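Local coordinates for exopolygalacturonase (Yersinia enterocolitica, PDB 2UVF), which probably hydrolyses pectin-derived polygalacturonate from the chain end, as a periplasmic family 28 exopolygalacturonase that binds digalacturonic acid, at residues V393-C404 with W425-G436. Residues are numbered along the deposited sequence; the frame is centred on the assembly and turned at random.
Sequences VFNNFFDTGDDC and WLFNNYFRMGHG. With NI (nickel (II) ion), chain K; ADA (alpha-D-galactopyranuronic acid), chain C.
Asn429 reaches across to the neighbouring coil of the parallel beta-helix, gripping the turn where strand 391-394 bends into strand 397-399. From CB, 3.8 Å from Asn396 O, the chain swings CG anti to its carbonyl carbon (chi1 -59°), 3.7 Å from Val393 O. OD1 touches Val393 CG1 (3.4 Å) and accepts from Asn396 N at 3.0 Å; ND2 donates to Val393 O at 2.9 Å from above the carbonyl plane. Phe427 N donates to that same oxygen, and ND2 has a second partner in Asn456.

Aromatic residues line up between the coils without true stacking. The Phe398 and Phe431 rings, planes 9° apart, barely overlap; Phe394 CB instead sits over the face of Phe427.

Toward the active site, Asp399 OD1 forms a salt bridge with Arg432 NH2 (2.9 Å) on its syn side and accepts from Met433 N on the anti side; Arg432 NE pairs with Glu285. Gly401 O binds nickel together with Asp376, and Asp402 CA lies over the His435 ring. Asp402 O is held from opposite faces by Thr400 OG1 locally and His435 N across the coils; Asp403 N donates to OD1, and OD2 accepts from the sugar O1, so these bonds probably help position this sugar-binding residue.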
ATOM      1  N   VAL A 393       0.029   5.088  -4.983  1.00 29.20           N
ATOM      2  CA  VAL A 393      -0.083   3.682  -5.333  1.00 27.42           C
ATOM      3  C   VAL A 393      -1.249   3.478  -6.308  1.00 27.78           C
ATOM      4  O   VAL A 393      -2.411   3.730  -5.976  1.00 27.35           O
ATOM      5  CB  VAL A 393      -0.297   2.810  -4.065  1.00 28.10           C
ATOM      6  CG1 VAL A 393      -0.644   1.371  -4.429  1.00 26.01           C
ATOM      7  CG2 VAL A 393       0.928   2.831  -3.163  1.00 25.93           C
ATOM      8  N   PHE A 394      -0.937   2.995  -7.509  1.00 27.40           N
ATOM      9  CA  PHE A 394      -1.963   2.691  -8.491  1.00 26.68           C
ATOM     10  C   PHE A 394      -1.647   1.429  -9.283  1.00 26.15           C
ATOM     11  O   PHE A 394      -0.486   1.022  -9.373  1.00 26.03           O
ATOM     12  CB  PHE A 394      -2.222   3.895  -9.414  1.00 27.15           C
ATOM     13  CG  PHE A 394      -1.069   4.272 -10.329  1.00 26.12           C
ATOM     14  CD1 PHE A 394      -1.115   3.945 -11.677  1.00 24.88           C
ATOM     15  CD2 PHE A 394      -0.002   5.054  -9.862  1.00 26.08           C
ATOM     16  CE1 PHE A 394      -0.099   4.331 -12.551  1.00 22.82           C
ATOM     17  CE2 PHE A 394       1.034   5.449 -10.726  1.00 25.47           C
ATOM     18  CZ  PHE A 394       0.987   5.080 -12.068  1.00 25.48           C
ATOM     19  N   ASN A 395      -2.698   0.809  -9.816  1.00 25.51           N
ATOM     20  CA  ASN A 395      -2.616  -0.443 -10.585  1.00 25.42           C
ATOM     21  C   ASN A 395      -2.054  -1.651  -9.863  1.00 24.88           C
ATOM     22  O   ASN A 395      -1.708  -2.640 -10.498  1.00 25.33           O
ATOM     23  CB  ASN A 395      -1.879  -0.236 -11.919  1.00 25.42           C
ATOM     24  CG  ASN A 395      -2.600   0.735 -12.822  1.00 27.56           C
ATOM     25  OD1 ASN A 395      -3.677   1.269 -12.472  1.00 27.43           O
ATOM     26  ND2 ASN A 395      -1.991   1.020 -13.975  1.00 30.68           N
ATOM     27  N   ASN A 396      -1.992  -1.580  -8.542  1.00 25.11           N
ATOM     28  CA  ASN A 396      -1.469  -2.682  -7.728  1.00 24.65           C
ATOM     29  C   ASN A 396      -2.497  -3.788  -7.589  1.00 23.63           C
ATOM     30  O   ASN A 396      -3.680  -3.528  -7.553  1.00 24.67           O
ATOM     31  CB  ASN A 396      -1.058  -2.175  -6.330  1.00 25.02           C
ATOM     32  CG  ASN A 396       0.364  -1.609  -6.271  1.00 24.11           C
ATOM     33  OD1 ASN A 396       1.103  -1.866  -5.315  1.00 23.53           O
ATOM     34  ND2 ASN A 396       0.752  -0.844  -7.273  1.00 25.96           N
ATOM     35  N   PHE A 397      -2.042  -5.031  -7.542  1.00 23.36           N
ATOM     36  CA  PHE A 397      -2.862  -6.143  -7.069  1.00 22.74           C
ATOM     37  C   PHE A 397      -2.394  -6.480  -5.637  1.00 22.38           C
ATOM     38  O   PHE A 397      -1.209  -6.649  -5.417  1.00 22.68           O
ATOM     39  CB  PHE A 397      -2.711  -7.355  -8.006  1.00 22.14           C
ATOM     40  CG  PHE A 397      -3.396  -8.626  -7.518  1.00 22.86           C
ATOM     41  CD1 PHE A 397      -4.688  -8.954  -7.935  1.00 21.46           C
ATOM     42  CD2 PHE A 397      -2.723  -9.521  -6.683  1.00 23.63           C
ATOM     43  CE1 PHE A 397      -5.297 -10.119  -7.505  1.00 20.82           C
ATOM     44  CE2 PHE A 397      -3.332 -10.689  -6.248  1.00 21.80           C
ATOM     45  CZ  PHE A 397      -4.617 -10.987  -6.658  1.00 20.90           C
ATOM     46  N   PHE A 398      -3.320  -6.554  -4.682  1.00 22.17           N
ATOM     47  CA  PHE A 398      -2.973  -6.873  -3.268  1.00 21.85           C
ATOM     48  C   PHE A 398      -3.653  -8.165  -2.829  1.00 21.59           C
ATOM     49  O   PHE A 398      -4.866  -8.269  -2.885  1.00 20.61           O
ATOM     50  CB  PHE A 398      -3.359  -5.753  -2.289  1.00 21.63           C
ATOM     51  CG  PHE A 398      -2.533  -4.510  -2.411  1.00 23.71           C
ATOM     52  CD1 PHE A 398      -1.356  -4.357  -1.674  1.00 25.01           C
ATOM     53  CD2 PHE A 398      -2.939  -3.471  -3.243  1.00 22.72           C
ATOM     54  CE1 PHE A 398      -0.585  -3.185  -1.793  1.00 22.49           C
ATOM     55  CE2 PHE A 398      -2.194  -2.313  -3.351  1.00 21.53           C
ATOM     56  CZ  PHE A 398      -1.014  -2.171  -2.630  1.00 22.17           C
ATOM     57  N   ASP A 399      -2.843  -9.143  -2.410  1.00 21.74           N
ATOM     58  CA  ASP A 399      -3.295 -10.351  -1.701  1.00 22.12           C
ATOM     59  C   ASP A 399      -2.197 -10.612  -0.640  1.00 22.42           C
ATOM     60  O   ASP A 399      -1.136 -11.189  -0.933  1.00 22.88           O
ATOM     61  CB  ASP A 399      -3.450 -11.533  -2.687  1.00 21.51           C
ATOM     62  CG  ASP A 399      -4.256 -12.669  -2.123  1.00 22.49           C
ATOM     63  OD1 ASP A 399      -5.464 -12.471  -1.887  1.00 23.93           O
ATOM     64  OD2 ASP A 399      -3.690 -13.782  -1.938  1.00 24.46           O
ATOM     65  N   THR A 400      -2.434 -10.139   0.578  1.00 21.87           N
ATOM     66  CA  THR A 400      -1.345  -9.926   1.529  1.00 21.22           C
ATOM     67  C   THR A 400      -1.608 -10.667   2.840  1.00 21.29           C
ATOM     68  O   THR A 400      -2.739 -10.997   3.156  1.00 20.77           O
ATOM     69  CB  THR A 400      -1.128  -8.401   1.779  1.00 21.08           C
ATOM     70  OG1 THR A 400      -2.338  -7.821   2.270  1.00 21.97           O
ATOM     71  CG2 THR A 400      -0.730  -7.666   0.499  1.00 18.88           C
ATOM     72  N   GLY A 401      -0.541 -10.925   3.590  1.00 22.03           N
ATOM     73  CA  GLY A 401      -0.635 -11.590   4.873  1.00 22.79           C
ATOM     74  C   GLY A 401      -1.143 -10.667   5.955  1.00 23.62           C
ATOM     75  O   GLY A 401      -1.676 -11.143   6.952  1.00 23.70           O
ATOM     76  N   ASP A 402      -0.988  -9.359   5.752  1.00 23.44           N
ATOM     77  CA  ASP A 402      -1.447  -8.351   6.718  1.00 24.46           C
ATOM     78  C   ASP A 402      -2.133  -7.191   6.001  1.00 25.10           C
ATOM     79  O   ASP A 402      -2.818  -7.403   4.982  1.00 25.19           O
ATOM     80  CB  ASP A 402      -0.268  -7.854   7.574  1.00 24.48           C
ATOM     81  CG  ASP A 402      -0.694  -7.473   8.978  1.00 25.48           C
ATOM     82  OD1 ASP A 402      -1.224  -6.359   9.146  1.00 27.52           O
ATOM     83  OD2 ASP A 402      -0.514  -8.291   9.908  1.00 25.80           O
ATOM     84  N   ASP A 403      -1.973  -5.968   6.518  1.00 25.54           N
ATOM     85  CA  ASP A 403      -2.643  -4.801   5.932  1.00 26.24           C
ATOM     86  C   ASP A 403      -2.145  -4.695   4.501  1.00 26.51           C
ATOM     87  O   ASP A 403      -0.998  -5.035   4.234  1.00 27.21           O
ATOM     88  CB  ASP A 403      -2.291  -3.499   6.670  1.00 26.31           C
ATOM     89  CG  ASP A 403      -2.770  -3.481   8.122  1.00 28.29           C
ATOM     90  OD1 ASP A 403      -3.779  -4.175   8.438  1.00 30.09           O
ATOM     91  OD2 ASP A 403      -2.162  -2.739   8.945  1.00 26.83           O
ATOM     92  N   CYS A 404      -2.997  -4.236   3.590  1.00 25.64           N
ATOM     93  CA  CYS A 404      -2.588  -4.034   2.212  1.00 25.57           C
ATOM     94  C   CYS A 404      -1.731  -2.785   2.076  1.00 26.10           C
ATOM     95  O   CYS A 404      -0.600  -2.870   1.628  1.00 26.98           O
ATOM     96  CB  CYS A 404      -3.807  -3.994   1.278  1.00 24.57           C
ATOM     97  SG  CYS A 404      -4.881  -5.476   1.354  1.00 23.30           S
ATOM     98  N   TRP A 425      -1.954   9.091  -2.282  1.00 28.72           N
ATOM     99  CA  TRP A 425      -3.016   9.012  -3.271  1.00 28.50           C
ATOM    100  C   TRP A 425      -3.105   7.568  -3.747  1.00 27.61           C
ATOM    101  O   TRP A 425      -2.173   7.018  -4.318  1.00 28.06           O
ATOM    102  CB  TRP A 425      -2.786  10.069  -4.355  1.00 29.12           C
ATOM    103  CG  TRP A 425      -3.799  10.214  -5.442  1.00 28.34           C
ATOM    104  CD1 TRP A 425      -5.126   9.894  -5.413  1.00 28.46           C
ATOM    105  CD2 TRP A 425      -3.538  10.738  -6.745  1.00 29.31           C
ATOM    106  NE1 TRP A 425      -5.712  10.171  -6.638  1.00 27.70           N
ATOM    107  CE2 TRP A 425      -4.756  10.708  -7.466  1.00 28.74           C
ATOM    108  CE3 TRP A 425      -2.386  11.240  -7.375  1.00 30.32           C
ATOM    109  CZ2 TRP A 425      -4.853  11.162  -8.782  1.00 29.58           C
ATOM    110  CZ3 TRP A 425      -2.485  11.693  -8.689  1.00 30.30           C
ATOM    111  CH2 TRP A 425      -3.714  11.654  -9.376  1.00 30.30           C
ATOM    112  N   LEU A 426      -4.207   6.922  -3.415  1.00 26.22           N
ATOM    113  CA  LEU A 426      -4.303   5.472  -3.661  1.00 25.92           C
ATOM    114  C   LEU A 426      -5.449   5.214  -4.624  1.00 24.98           C
ATOM    115  O   LEU A 426      -6.595   5.313  -4.237  1.00 24.66           O
ATOM    116  CB  LEU A 426      -4.498   4.700  -2.335  1.00 25.68           C
ATOM    117  CG  LEU A 426      -3.550   4.900  -1.121  1.00 24.53           C
ATOM    118  CD1 LEU A 426      -2.067   4.913  -1.522  1.00 25.15           C
ATOM    119  CD2 LEU A 426      -3.896   6.147  -0.329  1.00 24.64           C
ATOM    120  N   PHE A 427      -5.130   4.904  -5.882  1.00 24.60           N
ATOM    121  CA  PHE A 427      -6.151   4.783  -6.922  1.00 24.57           C
ATOM    122  C   PHE A 427      -5.941   3.609  -7.893  1.00 24.10           C
ATOM    123  O   PHE A 427      -4.827   3.163  -8.091  1.00 23.77           O
ATOM    124  CB  PHE A 427      -6.342   6.130  -7.669  1.00 24.53           C
ATOM    125  CG  PHE A 427      -5.116   6.614  -8.432  1.00 24.24           C
ATOM    126  CD1 PHE A 427      -4.979   6.349  -9.796  1.00 25.08           C
ATOM    127  CD2 PHE A 427      -4.121   7.361  -7.796  1.00 26.33           C
ATOM    128  CE1 PHE A 427      -3.862   6.802 -10.528  1.00 26.16           C
ATOM    129  CE2 PHE A 427      -2.989   7.816  -8.505  1.00 24.47           C
ATOM    130  CZ  PHE A 427      -2.861   7.535  -9.871  1.00 25.69           C
ATOM    131  N   ASN A 428      -7.029   3.136  -8.494  1.00 24.31           N
ATOM    132  CA  ASN A 428      -6.998   2.069  -9.505  1.00 24.44           C
ATOM    133  C   ASN A 428      -6.301   0.780  -9.045  1.00 24.15           C
ATOM    134  O   ASN A 428      -5.591   0.127  -9.820  1.00 24.56           O
ATOM    135  CB  ASN A 428      -6.413   2.576 -10.840  1.00 25.38           C
ATOM    136  CG  ASN A 428      -7.197   3.755 -11.424  1.00 25.71           C
ATOM    137  OD1 ASN A 428      -8.352   4.012 -11.041  1.00 29.67           O
ATOM    138  ND2 ASN A 428      -6.580   4.462 -12.357  1.00 26.22           N
ATOM    139  N   ASN A 429      -6.501   0.432  -7.776  1.00 22.52           N
ATOM    140  CA  ASN A 429      -5.927  -0.802  -7.207  1.00 21.67           C
ATOM    141  C   ASN A 429      -6.999  -1.807  -7.060  1.00 20.76           C
ATOM    142  O   ASN A 429      -8.194  -1.453  -6.914  1.00 18.84           O
ATOM    143  CB  ASN A 429      -5.281  -0.548  -5.831  1.00 20.88           C
ATOM    144  CG  ASN A 429      -4.181   0.465  -5.906  1.00 19.57           C
ATOM    145  OD1 ASN A 429      -3.149   0.179  -6.456  1.00 21.41           O
ATOM    146  ND2 ASN A 429      -4.415   1.681  -5.387  1.00 21.05           N
ATOM    147  N   TYR A 430      -6.576  -3.068  -7.117  1.00 21.48           N
ATOM    148  CA  TYR A 430      -7.454  -4.181  -6.745  1.00 21.76           C
ATOM    149  C   TYR A 430      -6.977  -4.827  -5.434  1.00 22.09           C
ATOM    150  O   TYR A 430      -5.894  -5.389  -5.374  1.00 22.61           O
ATOM    151  CB  TYR A 430      -7.470  -5.204  -7.863  1.00 21.81           C
ATOM    152  CG  TYR A 430      -8.454  -6.334  -7.686  1.00 21.45           C
ATOM    153  CD1 TYR A 430      -9.778  -6.196  -8.069  1.00 21.12           C
ATOM    154  CD2 TYR A 430      -8.041  -7.564  -7.164  1.00 20.87           C
ATOM    155  CE1 TYR A 430     -10.674  -7.268  -7.923  1.00 21.58           C
ATOM    156  CE2 TYR A 430      -8.906  -8.606  -7.011  1.00 21.32           C
ATOM    157  CZ  TYR A 430     -10.224  -8.469  -7.392  1.00 22.04           C
ATOM    158  OH  TYR A 430     -11.086  -9.556  -7.256  1.00 20.87           O
ATOM    159  N   PHE A 431      -7.783  -4.732  -4.385  1.00 22.20           N
ATOM    160  CA  PHE A 431      -7.440  -5.354  -3.107  1.00 22.21           C
ATOM    161  C   PHE A 431      -8.167  -6.681  -3.028  1.00 21.26           C
ATOM    162  O   PHE A 431      -9.386  -6.710  -3.189  1.00 23.08           O
ATOM    163  CB  PHE A 431      -7.831  -4.454  -1.923  1.00 22.30           C
ATOM    164  CG  PHE A 431      -7.218  -3.088  -1.978  1.00 22.42           C
ATOM    165  CD1 PHE A 431      -6.031  -2.817  -1.311  1.00 24.10           C
ATOM    166  CD2 PHE A 431      -7.838  -2.059  -2.692  1.00 21.87           C
ATOM    167  CE1 PHE A 431      -5.447  -1.543  -1.365  1.00 20.91           C
ATOM    168  CE2 PHE A 431      -7.274  -0.784  -2.751  1.00 22.16           C
ATOM    169  CZ  PHE A 431      -6.074  -0.518  -2.083  1.00 22.23           C
ATOM    170  N   ARG A 432      -7.431  -7.775  -2.876  0.50 19.87           N
ATOM    171  CA  ARG A 432      -8.044  -9.057  -2.599  0.50 18.75           C
ATOM    172  C   ARG A 432      -7.964  -9.271  -1.085  0.50 19.56           C
ATOM    173  O   ARG A 432      -8.448  -8.452  -0.343  0.50 19.24           O
ATOM    174  CB  ARG A 432      -7.405 -10.192  -3.413  0.50 18.17           C
ATOM    175  CG  ARG A 432      -8.316 -11.408  -3.607  0.50 16.36           C
ATOM    176  CD  ARG A 432      -7.696 -12.425  -4.560  0.50 14.36           C
ATOM    177  NE  ARG A 432      -8.414 -13.691  -4.557  0.50 11.32           N
ATOM    178  CZ  ARG A 432      -8.295 -14.629  -3.619  0.50 10.91           C
ATOM    179  NH1 ARG A 432      -9.009 -15.751  -3.712  0.50  9.57           N
ATOM    180  NH2 ARG A 432      -7.481 -14.444  -2.573  0.50  7.70           N
ATOM    181  N   MET A 433      -7.345 -10.347  -0.623  1.00 20.99           N
ATOM    182  CA  MET A 433      -7.246 -10.571   0.826  1.00 23.44           C
ATOM    183  C   MET A 433      -6.218  -9.675   1.490  1.00 22.62           C
ATOM    184  O   MET A 433      -5.275  -9.196   0.847  1.00 22.09           O
ATOM    185  CB  MET A 433      -7.057 -12.065   1.178  1.00 22.94           C
ATOM    186  CG  MET A 433      -8.209 -12.882   0.643  1.00 24.08           C
ATOM    187  SD  MET A 433      -8.397 -14.550   1.169  1.00 28.01           S
ATOM    188  CE  MET A 433      -8.478 -14.374   2.940  1.00 28.81           C
ATOM    189  N   GLY A 434      -6.438  -9.422   2.777  1.00 22.68           N
ATOM    190  CA  GLY A 434      -5.551  -8.575   3.569  1.00 22.64           C
ATOM    191  C   GLY A 434      -6.345  -8.022   4.728  1.00 22.97           C
ATOM    192  O   GLY A 434      -7.556  -8.123   4.733  1.00 23.50           O
ATOM    193  N   HIS A 435      -5.663  -7.429   5.700  1.00 23.30           N
ATOM    194  CA  HIS A 435      -6.287  -7.050   6.956  1.00 23.27           C
ATOM    195  C   HIS A 435      -6.998  -5.710   6.844  1.00 23.61           C
ATOM    196  O   HIS A 435      -7.705  -5.300   7.760  1.00 22.05           O
ATOM    197  CB  HIS A 435      -5.240  -6.989   8.084  1.00 23.39           C
ATOM    198  CG  HIS A 435      -4.728  -8.319   8.525  1.00 23.61           C
ATOM    199  ND1 HIS A 435      -4.789  -9.449   7.734  1.00 23.94           N
ATOM    200  CD2 HIS A 435      -4.112  -8.694   9.673  1.00 22.05           C
ATOM    201  CE1 HIS A 435      -4.243 -10.463   8.380  1.00 20.97           C
ATOM    202  NE2 HIS A 435      -3.809 -10.028   9.550  1.00 23.39           N
ATOM    203  N   GLY A 436      -6.791  -5.019   5.723  1.00 24.27           N
ATOM    204  CA  GLY A 436      -7.478  -3.769   5.485  1.00 24.74           C
ATOM    205  C   GLY A 436      -6.883  -3.126   4.260  1.00 25.14           C
ATOM    206  O   GLY A 436      -5.675  -3.086   4.115  1.00 26.02           O
TER
HETATM  207 NI    NI K1614      -3.396 -12.258   7.314  1.00 34.33          NI
HETATM  208  C1  ADA C   1      -0.002  -5.221  11.748  1.00 47.05           C
HETATM  209  C2  ADA C   1       1.477  -5.000  11.370  1.00 45.97           C
HETATM  210  C3  ADA C   1       2.285  -5.056  12.687  1.00 47.22           C
HETATM  211  C4  ADA C   1       1.971  -3.745  13.428  1.00 49.04           C
HETATM  212  C5  ADA C   1       0.467  -3.785  13.758  1.00 49.86           C
HETATM  213  C6  ADA C   1       0.013  -2.477  14.447  1.00 51.33           C
HETATM  214  O1  ADA C   1      -0.234  -6.451  12.494  1.00 47.38           O
HETATM  215  O2  ADA C   1       1.942  -5.909  10.399  1.00 40.15           O
HETATM  216  O3  ADA C   1       3.700  -5.297  12.489  1.00 46.12           O
HETATM  217  O4  ADA C   1       2.174  -2.648  12.502  1.00 49.77           O
HETATM  218  O5  ADA C   1      -0.370  -4.057  12.551  1.00 49.61           O
HETATM  219  O6B ADA C   1      -0.295  -1.502  13.714  1.00 51.73           O
HETATM  220  O6A ADA C   1      -0.029  -2.459  15.703  1.00 52.09           O
HETATM  221  O   HOH W   1      -5.227 -15.718  -0.884  1.00 26.11           O
HETATM  222  O   HOH W   2      -4.267 -11.794   5.110  1.00 26.55           O
HETATM  223  O   HOH W   3      -5.074 -13.574   7.876  1.00 27.23           O
HETATM  224  O   HOH W   4      -2.344 -12.901   9.493  1.00 38.66           O